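Local coordinates for protein anti-sigma-I factor RsgI2 (PDB 4B9P) that probably senses cellulose outside the cell through this family 3 carbohydrate-binding module, whose binding may release the sigma factor SigI2 from inhibition, at residues P36-K50 / D85-L99. Sequence-based numbering, arbitrary orientation.
Sequences PITLSEVKIRYYYTK and DSYVEIGFTNSAGVL. With CA (calcium ion), chain B.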
ATOM      1  N   PRO A  36      -3.375  17.188  14.292  1.00 24.20           N
ATOM      2  CA  PRO A  36      -2.957  15.795  14.546  1.00 23.67           C
ATOM      3  C   PRO A  36      -3.945  14.865  13.863  1.00 23.77           C
ATOM      4  O   PRO A  36      -5.130  15.175  13.750  1.00 27.94           O
ATOM      5  CB  PRO A  36      -3.070  15.658  16.083  1.00 27.34           C
ATOM      6  CG  PRO A  36      -3.002  17.097  16.566  1.00 29.79           C
ATOM      7  CD  PRO A  36      -3.753  17.891  15.520  1.00 27.92           C
ATOM      8  N   ILE A  37      -3.456  13.713  13.422  1.00 21.40           N
ATOM      9  CA  ILE A  37      -4.289  12.721  12.760  1.00 21.67           C
ATOM     10  C   ILE A  37      -4.214  11.420  13.559  1.00 21.34           C
ATOM     11  O   ILE A  37      -3.134  10.921  13.848  1.00 23.69           O
ATOM     12  CB  ILE A  37      -3.802  12.478  11.316  1.00 22.33           C
ATOM     13  CG1 ILE A  37      -3.971  13.770  10.494  1.00 22.99           C
ATOM     14  CG2 ILE A  37      -4.561  11.283  10.661  1.00 24.88           C
ATOM     15  CD1 ILE A  37      -3.224  13.782   9.175  1.00 23.50           C
ATOM     16  N   THR A  38      -5.361  10.886  13.944  1.00 21.08           N
ATOM     17  CA  THR A  38      -5.375   9.609  14.647  1.00 21.46           C
ATOM     18  C   THR A  38      -5.123   8.476  13.632  1.00 19.74           C
ATOM     19  O   THR A  38      -5.915   8.283  12.706  1.00 20.95           O
ATOM     20  CB  THR A  38      -6.737   9.422  15.350  1.00 23.50           C
ATOM     21  OG1 THR A  38      -6.904  10.481  16.301  1.00 27.91           O
ATOM     22  CG2 THR A  38      -6.839   8.048  16.046  1.00 24.52           C
ATOM     23  N   LEU A  39      -4.033   7.714  13.803  1.00 19.10           N
ATOM     24  CA  LEU A  39      -3.628   6.774  12.772  1.00 19.25           C
ATOM     25  C   LEU A  39      -4.660   5.679  12.539  1.00 19.09           C
ATOM     26  O   LEU A  39      -4.832   5.240  11.421  1.00 19.13           O
ATOM     27  CB  LEU A  39      -2.266   6.179  13.096  1.00 19.45           C
ATOM     28  CG  LEU A  39      -1.102   7.123  12.817  1.00 21.16           C
ATOM     29  CD1 LEU A  39       0.123   6.528  13.434  1.00 24.08           C
ATOM     30  CD2 LEU A  39      -0.898   7.316  11.299  1.00 22.08           C
ATOM     31  N   SER A  40      -5.347   5.221  13.582  1.00 19.40           N
ATOM     32  CA  SER A  40      -6.329   4.160  13.399  1.00 21.01           C
ATOM     33  C   SER A  40      -7.443   4.562  12.418  1.00 20.49           C
ATOM     34  O   SER A  40      -8.116   3.694  11.865  1.00 21.94           O
ATOM     35  CB  SER A  40      -6.922   3.719  14.734  1.00 21.90           C
ATOM     36  OG  SER A  40      -7.666   4.787  15.308  1.00 23.55           O
ATOM     37  N   GLU A  41      -7.662   5.867  12.237  1.00 20.65           N
ATOM     38  CA  GLU A  41      -8.650   6.376  11.274  1.00 21.36           C
ATOM     39  C   GLU A  41      -8.169   6.441   9.822  1.00 20.12           C
ATOM     40  O   GLU A  41      -8.958   6.780   8.941  1.00 21.52           O
ATOM     41  CB  GLU A  41      -9.119   7.762  11.708  1.00 23.58           C
ATOM     42  CG  GLU A  41      -9.911   7.728  13.032  1.00 26.99           C
ATOM     43  CD  GLU A  41     -11.219   6.929  12.869  1.00 35.66           C
ATOM     44  OE1 GLU A  41     -12.119   7.395  12.136  1.00 39.39           O
ATOM     45  OE2 GLU A  41     -11.337   5.813  13.435  1.00 41.07           O
ATOM     46  N   VAL A  42      -6.912   6.098   9.585  1.00 19.06           N
ATOM     47  CA  VAL A  42      -6.314   6.279   8.259  1.00 17.79           C
ATOM     48  C   VAL A  42      -6.253   4.944   7.534  1.00 17.21           C
ATOM     49  O   VAL A  42      -5.843   3.935   8.130  1.00 18.45           O
ATOM     50  CB  VAL A  42      -4.877   6.791   8.389  1.00 19.13           C
ATOM     51  CG1 VAL A  42      -4.220   6.922   7.031  1.00 20.07           C
ATOM     52  CG2 VAL A  42      -4.898   8.135   9.090  1.00 20.37           C
ATOM     53  N   LYS A  43      -6.658   4.929   6.268  1.00 17.11           N
ATOM     54  CA  LYS A  43      -6.502   3.753   5.399  1.00 16.73           C
ATOM     55  C   LYS A  43      -5.780   4.214   4.142  1.00 17.05           C
ATOM     56  O   LYS A  43      -6.027   5.307   3.615  1.00 19.56           O
ATOM     57  CB  LYS A  43      -7.866   3.195   5.012  1.00 18.20           C
ATOM     58  CG  LYS A  43      -8.728   2.751   6.179  1.00 20.23           C
ATOM     59  CD  LYS A  43      -8.124   1.607   6.965  1.00 20.78           C
ATOM     60  CE  LYS A  43      -9.037   1.216   8.131  1.00 22.64           C
ATOM     61  NZ  LYS A  43      -8.393   0.186   8.998  1.00 21.26           N
ATOM     62  N   ILE A  44      -4.886   3.369   3.661  1.00 16.59           N
ATOM     63  CA  ILE A  44      -4.097   3.636   2.462  1.00 16.79           C
ATOM     64  C   ILE A  44      -4.348   2.510   1.483  1.00 16.00           C
ATOM     65  O   ILE A  44      -4.288   1.355   1.913  1.00 18.33           O
ATOM     66  CB  ILE A  44      -2.612   3.679   2.821  1.00 17.04           C
ATOM     67  CG1 ILE A  44      -2.304   4.757   3.866  1.00 18.30           C
ATOM     68  CG2 ILE A  44      -1.762   3.911   1.568  1.00 18.67           C
ATOM     69  CD1 ILE A  44      -0.937   4.587   4.495  1.00 21.21           C
ATOM     70  N   ARG A  45      -4.619   2.813   0.206  1.00 16.19           N
ATOM     71  CA  ARG A  45      -4.921   1.745  -0.756  1.00 16.40           C
ATOM     72  C   ARG A  45      -3.957   1.766  -1.929  1.00 16.47           C
ATOM     73  O   ARG A  45      -3.766   2.791  -2.589  1.00 17.47           O
ATOM     74  CB  ARG A  45      -6.350   1.868  -1.308  1.00 16.87           C
ATOM     75  CG  ARG A  45      -7.363   1.659  -0.238  1.00 17.91           C
ATOM     76  CD  ARG A  45      -8.748   1.727  -0.811  1.00 21.34           C
ATOM     77  NE  ARG A  45      -9.706   1.459   0.251  1.00 25.95           N
ATOM     78  CZ  ARG A  45     -11.002   1.626   0.103  1.00 33.09           C
ATOM     79  NH1 ARG A  45     -11.477   2.066  -1.061  1.00 34.83           N
ATOM     80  NH2 ARG A  45     -11.816   1.377   1.119  1.00 36.54           N
ATOM     81  N   TYR A  46      -3.391   0.589  -2.197  1.00 15.64           N
ATOM     82  CA  TYR A  46      -2.540   0.334  -3.359  1.00 16.19           C
ATOM     83  C   TYR A  46      -3.366  -0.564  -4.288  1.00 16.08           C
ATOM     84  O   TYR A  46      -3.645  -1.715  -3.933  1.00 16.53           O
ATOM     85  CB  TYR A  46      -1.252  -0.397  -2.915  1.00 16.62           C
ATOM     86  CG  TYR A  46      -0.302  -0.673  -4.073  1.00 16.51           C
ATOM     87  CD1 TYR A  46      -0.421  -1.838  -4.864  1.00 17.11           C
ATOM     88  CD2 TYR A  46       0.752   0.204  -4.368  1.00 17.22           C
ATOM     89  CE1 TYR A  46       0.428  -2.059  -5.939  1.00 17.02           C
ATOM     90  CE2 TYR A  46       1.631  -0.031  -5.444  1.00 17.23           C
ATOM     91  CZ  TYR A  46       1.472  -1.175  -6.202  1.00 15.78           C
ATOM     92  OH  TYR A  46       2.341  -1.335  -7.220  1.00 16.67           O
ATOM     93  N   TYR A  47      -3.730  -0.048  -5.455  1.00 16.10           N
ATOM     94  CA  TYR A  47      -4.628  -0.739  -6.386  1.00 15.80           C
ATOM     95  C   TYR A  47      -3.856  -1.519  -7.438  1.00 15.37           C
ATOM     96  O   TYR A  47      -2.841  -1.034  -7.964  1.00 16.21           O
ATOM     97  CB  TYR A  47      -5.487   0.277  -7.122  1.00 16.34           C
ATOM     98  CG  TYR A  47      -6.468   1.003  -6.280  1.00 17.27           C
ATOM     99  CD1 TYR A  47      -7.703   0.420  -5.954  1.00 19.26           C
ATOM    100  CD2 TYR A  47      -6.165   2.265  -5.763  1.00 21.43           C
ATOM    101  CE1 TYR A  47      -8.643   1.114  -5.198  1.00 23.90           C
ATOM    102  CE2 TYR A  47      -7.076   2.944  -4.993  1.00 25.34           C
ATOM    103  CZ  TYR A  47      -8.299   2.374  -4.699  1.00 27.68           C
ATOM    104  OH  TYR A  47      -9.178   3.119  -3.922  1.00 34.97           O
ATOM    105  N   TYR A  48      -4.340  -2.716  -7.773  1.00 15.56           N
ATOM    106  CA  TYR A  48      -3.602  -3.558  -8.706  1.00 15.54           C
ATOM    107  C   TYR A  48      -4.585  -4.575  -9.296  1.00 15.00           C
ATOM    108  O   TYR A  48      -5.752  -4.670  -8.890  1.00 15.47           O
ATOM    109  CB  TYR A  48      -2.437  -4.249  -7.985  1.00 16.12           C
ATOM    110  CG  TYR A  48      -2.819  -5.298  -6.943  1.00 15.30           C
ATOM    111  CD1 TYR A  48      -3.236  -4.932  -5.654  1.00 16.47           C
ATOM    112  CD2 TYR A  48      -2.721  -6.650  -7.239  1.00 16.72           C
ATOM    113  CE1 TYR A  48      -3.588  -5.858  -4.721  1.00 17.09           C
ATOM    114  CE2 TYR A  48      -3.046  -7.609  -6.271  1.00 17.35           C
ATOM    115  CZ  TYR A  48      -3.465  -7.187  -5.019  1.00 17.33           C
ATOM    116  OH  TYR A  48      -3.804  -8.125  -4.076  1.00 19.27           O
ATOM    117  N   THR A  49      -4.089  -5.332 -10.275  1.00 15.13           N
ATOM    118  CA  THR A  49      -4.822  -6.507 -10.781  1.00 15.09           C
ATOM    119  C   THR A  49      -4.115  -7.770 -10.313  1.00 15.25           C
ATOM    120  O   THR A  49      -2.924  -7.953 -10.551  1.00 15.49           O
ATOM    121  CB  THR A  49      -4.908  -6.469 -12.302  1.00 15.94           C
ATOM    122  OG1 THR A  49      -3.607  -6.170 -12.833  1.00 16.06           O
ATOM    123  CG2 THR A  49      -5.954  -5.424 -12.759  1.00 16.68           C
ATOM    124  N   LYS A  50      -4.864  -8.630  -9.606  1.00 15.59           N
ATOM    125  CA  LYS A  50      -4.276  -9.856  -9.018  1.00 15.56           C
ATOM    126  C   LYS A  50      -3.873 -10.887 -10.062  1.00 15.95           C
ATOM    127  O   LYS A  50      -3.143 -11.825  -9.742  1.00 16.55           O
ATOM    128  CB  LYS A  50      -5.233 -10.476  -8.001  1.00 16.48           C
ATOM    129  CG  LYS A  50      -6.507 -11.046  -8.679  1.00 17.08           C
ATOM    130  CD  LYS A  50      -7.475 -11.625  -7.682  1.00 19.34           C
ATOM    131  CE  LYS A  50      -8.673 -12.313  -8.348  1.00 18.73           C
ATOM    132  NZ  LYS A  50      -9.480 -11.368  -9.132  1.00 19.08           N
ATOM    133  N   ASP A  85      -8.473  -4.521  -9.914  1.00 15.92           N
ATOM    134  CA  ASP A  85      -9.505  -5.389  -9.430  1.00 15.85           C
ATOM    135  C   ASP A  85      -9.288  -5.775  -7.981  1.00 16.02           C
ATOM    136  O   ASP A  85     -10.113  -6.521  -7.433  1.00 16.69           O
ATOM    137  CB  ASP A  85      -9.753  -6.646 -10.301  1.00 17.12           C
ATOM    138  CG  ASP A  85      -8.691  -7.769 -10.139  1.00 17.55           C
ATOM    139  OD1 ASP A  85      -7.641  -7.552  -9.448  1.00 17.36           O
ATOM    140  OD2 ASP A  85      -8.928  -8.879 -10.706  1.00 17.47           O
ATOM    141  N   SER A  86      -8.224  -5.263  -7.352  1.00 15.91           N
ATOM    142  CA  SER A  86      -7.896  -5.615  -5.969  1.00 16.03           C
ATOM    143  C   SER A  86      -7.215  -4.404  -5.388  1.00 16.11           C
ATOM    144  O   SER A  86      -6.707  -3.546  -6.135  1.00 16.57           O
ATOM    145  CB  SER A  86      -6.904  -6.755  -5.955  1.00 17.36           C
ATOM    146  OG  SER A  86      -7.443  -7.918  -6.561  1.00 18.73           O
ATOM    147  N   TYR A  87      -7.142  -4.328  -4.062  1.00 16.71           N
ATOM    148  CA  TYR A  87      -6.242  -3.356  -3.467  1.00 15.77           C
ATOM    149  C   TYR A  87      -5.704  -3.941  -2.179  1.00 16.87           C
ATOM    150  O   TYR A  87      -6.345  -4.771  -1.520  1.00 17.59           O
ATOM    151  CB  TYR A  87      -6.867  -1.965  -3.212  1.00 17.00           C
ATOM    152  CG  TYR A  87      -8.154  -1.951  -2.449  1.00 17.63           C
ATOM    153  CD1 TYR A  87      -8.169  -1.906  -1.048  1.00 18.46           C
ATOM    154  CD2 TYR A  87      -9.370  -1.948  -3.112  1.00 18.85           C
ATOM    155  CE1 TYR A  87      -9.396  -1.846  -0.356  1.00 20.16           C
ATOM    156  CE2 TYR A  87     -10.573  -1.884  -2.440  1.00 20.02           C
ATOM    157  CZ  TYR A  87     -10.582  -1.839  -1.059  1.00 20.48           C
ATOM    158  OH  TYR A  87     -11.792  -1.796  -0.410  1.00 24.53           O
ATOM    159  N   VAL A  88      -4.495  -3.520  -1.836  1.00 16.30           N
ATOM    160  CA  VAL A  88      -3.962  -3.720  -0.512  1.00 16.96           C
ATOM    161  C   VAL A  88      -4.409  -2.538   0.313  1.00 17.29           C
ATOM    162  O   VAL A  88      -4.165  -1.401  -0.062  1.00 18.40           O
ATOM    163  CB  VAL A  88      -2.406  -3.727  -0.572  1.00 18.66           C
ATOM    164  CG1 VAL A  88      -1.848  -4.000   0.811  1.00 20.97           C
ATOM    165  CG2 VAL A  88      -1.903  -4.735  -1.609  1.00 21.28           C
ATOM    166  N   GLU A  89      -5.114  -2.791   1.412  1.00 17.25           N
ATOM    167  CA  GLU A  89      -5.499  -1.706   2.294  1.00 17.59           C
ATOM    168  C   GLU A  89      -4.621  -1.776   3.536  1.00 17.66           C
ATOM    169  O   GLU A  89      -4.669  -2.754   4.296  1.00 18.12           O
ATOM    170  CB  GLU A  89      -6.964  -1.826   2.703  1.00 19.86           C
ATOM    171  CG  GLU A  89      -7.384  -0.652   3.536  1.00 22.21           C
ATOM    172  CD  GLU A  89      -8.867  -0.576   3.749  1.00 25.58           C
ATOM    173  OE1 GLU A  89      -9.575  -0.106   2.845  1.00 28.52           O
ATOM    174  OE2 GLU A  89      -9.318  -0.954   4.837  1.00 27.50           O
ATOM    175  N   ILE A  90      -3.830  -0.730   3.751  1.00 17.84           N
ATOM    176  CA  ILE A  90      -2.928  -0.635   4.881  1.00 16.99           C
ATOM    177  C   ILE A  90      -3.593   0.284   5.885  1.00 18.85           C
ATOM    178  O   ILE A  90      -4.132   1.334   5.536  1.00 19.48           O
ATOM    179  CB  ILE A  90      -1.589  -0.054   4.421  1.00 19.05           C
ATOM    180  CG1 ILE A  90      -0.880  -1.062   3.539  1.00 23.13           C
ATOM    181  CG2 ILE A  90      -0.700   0.306   5.636  1.00 22.71           C
ATOM    182  CD1 ILE A  90       0.426  -0.536   2.913  1.00 25.31           C
ATOM    183  N   GLY A  91      -3.615  -0.140   7.131  1.00 18.83           N
ATOM    184  CA  GLY A  91      -4.191   0.655   8.187  1.00 19.64           C
ATOM    185  C   GLY A  91      -3.308   0.559   9.406  1.00 18.80           C
ATOM    186  O   GLY A  91      -2.157   0.091   9.340  1.00 18.50           O
ATOM    187  N   PHE A  92      -3.861   1.015  10.529  1.00 17.95           N
ATOM    188  CA  PHE A  92      -3.086   1.135  11.752  1.00 18.05           C
ATOM    189  C   PHE A  92      -3.929   0.632  12.895  1.00 18.74           C
ATOM    190  O   PHE A  92      -5.161   0.765  12.892  1.00 21.12           O
ATOM    191  CB  PHE A  92      -2.743   2.609  11.956  1.00 18.02           C
ATOM    192  CG  PHE A  92      -1.923   3.163  10.835  1.00 17.66           C
ATOM    193  CD1 PHE A  92      -0.555   3.062  10.853  1.00 20.42           C
ATOM    194  CD2 PHE A  92      -2.540   3.719   9.719  1.00 17.81           C
ATOM    195  CE1 PHE A  92       0.195   3.525   9.790  1.00 20.87           C
ATOM    196  CE2 PHE A  92      -1.776   4.181   8.666  1.00 19.66           C
ATOM    197  CZ  PHE A  92      -0.432   4.074   8.707  1.00 21.13           C
ATOM    198  N   THR A  93      -3.287   0.093  13.922  1.00 18.28           N
ATOM    199  CA  THR A  93      -4.059  -0.444  15.045  1.00 19.30           C
ATOM    200  C   THR A  93      -4.609   0.683  15.911  1.00 21.02           C
ATOM    201  O   THR A  93      -4.173   1.845  15.832  1.00 21.54           O
ATOM    202  CB  THR A  93      -3.217  -1.347  15.908  1.00 19.54           C
ATOM    203  OG1 THR A  93      -2.142  -0.548  16.430  1.00 21.16           O
ATOM    204  CG2 THR A  93      -2.699  -2.548  15.111  1.00 20.11           C
ATOM    205  N   ASN A  94      -5.559   0.324  16.766  1.00 23.33           N
ATOM    206  CA  ASN A  94      -6.244   1.282  17.607  1.00 25.90           C
ATOM    207  C   ASN A  94      -5.232   1.999  18.498  1.00 26.94           C
ATOM    208  O   ASN A  94      -5.438   3.152  18.865  1.00 28.17           O
ATOM    209  CB  ASN A  94      -7.302   0.557  18.437  1.00 29.18           C
ATOM    210  CG  ASN A  94      -8.226   1.498  19.118  1.00 38.29           C
ATOM    211  OD1 ASN A  94      -8.767   2.401  18.479  1.00 42.58           O
ATOM    212  ND2 ASN A  94      -8.405   1.328  20.431  1.00 43.74           N
ATOM    213  N   SER A  95      -4.151   1.309  18.867  1.00 25.24           N
ATOM    214  CA  SER A  95      -3.126   1.837  19.753  1.00 25.97           C
ATOM    215  C   SER A  95      -1.892   2.391  18.997  1.00 25.24           C
ATOM    216  O   SER A  95      -0.856   2.654  19.599  1.00 27.20           O
ATOM    217  CB  SER A  95      -2.762   0.758  20.757  1.00 26.94           C
ATOM    218  OG  SER A  95      -3.790   0.607  21.757  1.00 28.23           O
ATOM    219  N   ALA A  96      -2.003   2.606  17.691  1.00 23.74           N
ATOM    220  CA  ALA A  96      -0.895   3.153  16.912  1.00 23.40           C
ATOM    221  C   ALA A  96      -0.572   4.608  17.251  1.00 22.66           C
ATOM    222  O   ALA A  96       0.507   5.079  16.941  1.00 29.36           O
ATOM    223  CB  ALA A  96      -1.180   3.038  15.433  1.00 23.49           C
ATOM    224  N   GLY A  97      -1.516   5.334  17.845  1.00 23.06           N
ATOM    225  CA  GLY A  97      -1.267   6.687  18.306  1.00 24.31           C
ATOM    226  C   GLY A  97      -1.638   7.727  17.259  1.00 22.03           C
ATOM    227  O   GLY A  97      -2.426   7.506  16.342  1.00 22.51           O
ATOM    228  N   VAL A  98      -1.020   8.889  17.413  1.00 23.66           N
ATOM    229  CA  VAL A  98      -1.384  10.069  16.660  1.00 25.83           C
ATOM    230  C   VAL A  98      -0.205  10.495  15.812  1.00 25.69           C
ATOM    231  O   VAL A  98       0.941  10.452  16.267  1.00 28.62           O
ATOM    232  CB  VAL A  98      -1.825  11.198  17.620  1.00 28.57           C
ATOM    233  CG1 VAL A  98      -1.907  12.522  16.913  1.00 30.62           C
ATOM    234  CG2 VAL A  98      -3.171  10.820  18.232  1.00 29.23           C
ATOM    235  N   LEU A  99      -0.487  10.889  14.578  1.00 24.02           N
ATOM    236  CA  LEU A  99       0.531  11.417  13.694  1.00 22.91           C
ATOM    237  C   LEU A  99       0.419  12.928  13.773  1.00 23.36           C
ATOM    238  O   LEU A  99      -0.523  13.529  13.246  1.00 23.27           O
ATOM    239  CB  LEU A  99       0.275  10.912  12.278  1.00 22.74           C
ATOM    240  CG  LEU A  99       1.435  11.204  11.338  1.00 23.78           C
ATOM    241  CD1 LEU A  99       2.712  10.410  11.738  1.00 26.25           C
ATOM    242  CD2 LEU A  99       1.027  10.899   9.909  1.00 25.80           C
TER
HETATM  243 CA    CA B1167      -1.474  -7.228 -12.388  1.00 15.38          CA
HETATM  244  O   HOH W   1      -6.552   2.167  10.078  1.00 19.39           O
HETATM  245  O   HOH W   2      -4.328   5.412  16.285  1.00 23.29           O
HETATM  246  O   HOH W   3      -6.918   5.167  17.910  1.00 30.96           O
HETATM  247  O   HOH W   4      -8.171  -1.870   7.082  1.00 27.76           O
HETATM  248  O   HOH W   5     -10.336  -9.312  -7.420  1.00 27.21           O
HETATM  249  O   HOH W   6      -0.042  -7.525 -10.387  1.00 17.00           O
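Glu89 OE1 receives Arg45 NE on its anti lone pair at 3.0 Å and Arg45 NH2 at 3.2 Å nearly in line with its C-O bond, with carboxylate and guanidinium almost coplanar. The pair sits on antiparallel strands 42-48 and 86-92, neighbours in one sheet of the CBM3 beta-sandwich. Extended from CG to NE, Arg45 lays its guanidinium flat on the Tyr87 ring, planes 21° apart; the salt bridge at its edge and the ring under one face together limit its rotation. A water joins the other oxygen, Glu89 OE2, to Lys43 NZ. On the opposite face Ile44, Tyr46, Val88 and Ile90 turn inward, Ile90 reaching Ile27 of the other sheet. Farther along, Leu39 CD2 stands squarely over the Phe92 ring, 4.0 Å from its centroid. Near the calcium ion a classic beta bulge sets Asp85 and Ser86 against Tyr48, whose O accepts both their N-H groups. Thr49 binds the calcium through O and OG1; Asp51, Asp132, Ser135 and Asp136 are the other protein ligands. Next to Thr49, Lys50 N and Ser86 OG both donate to Asp85 OD1, from opposite faces of the carboxylate, while Lys50 NZ meets OD2 of Asp85 at 3.0 Å from above that plane.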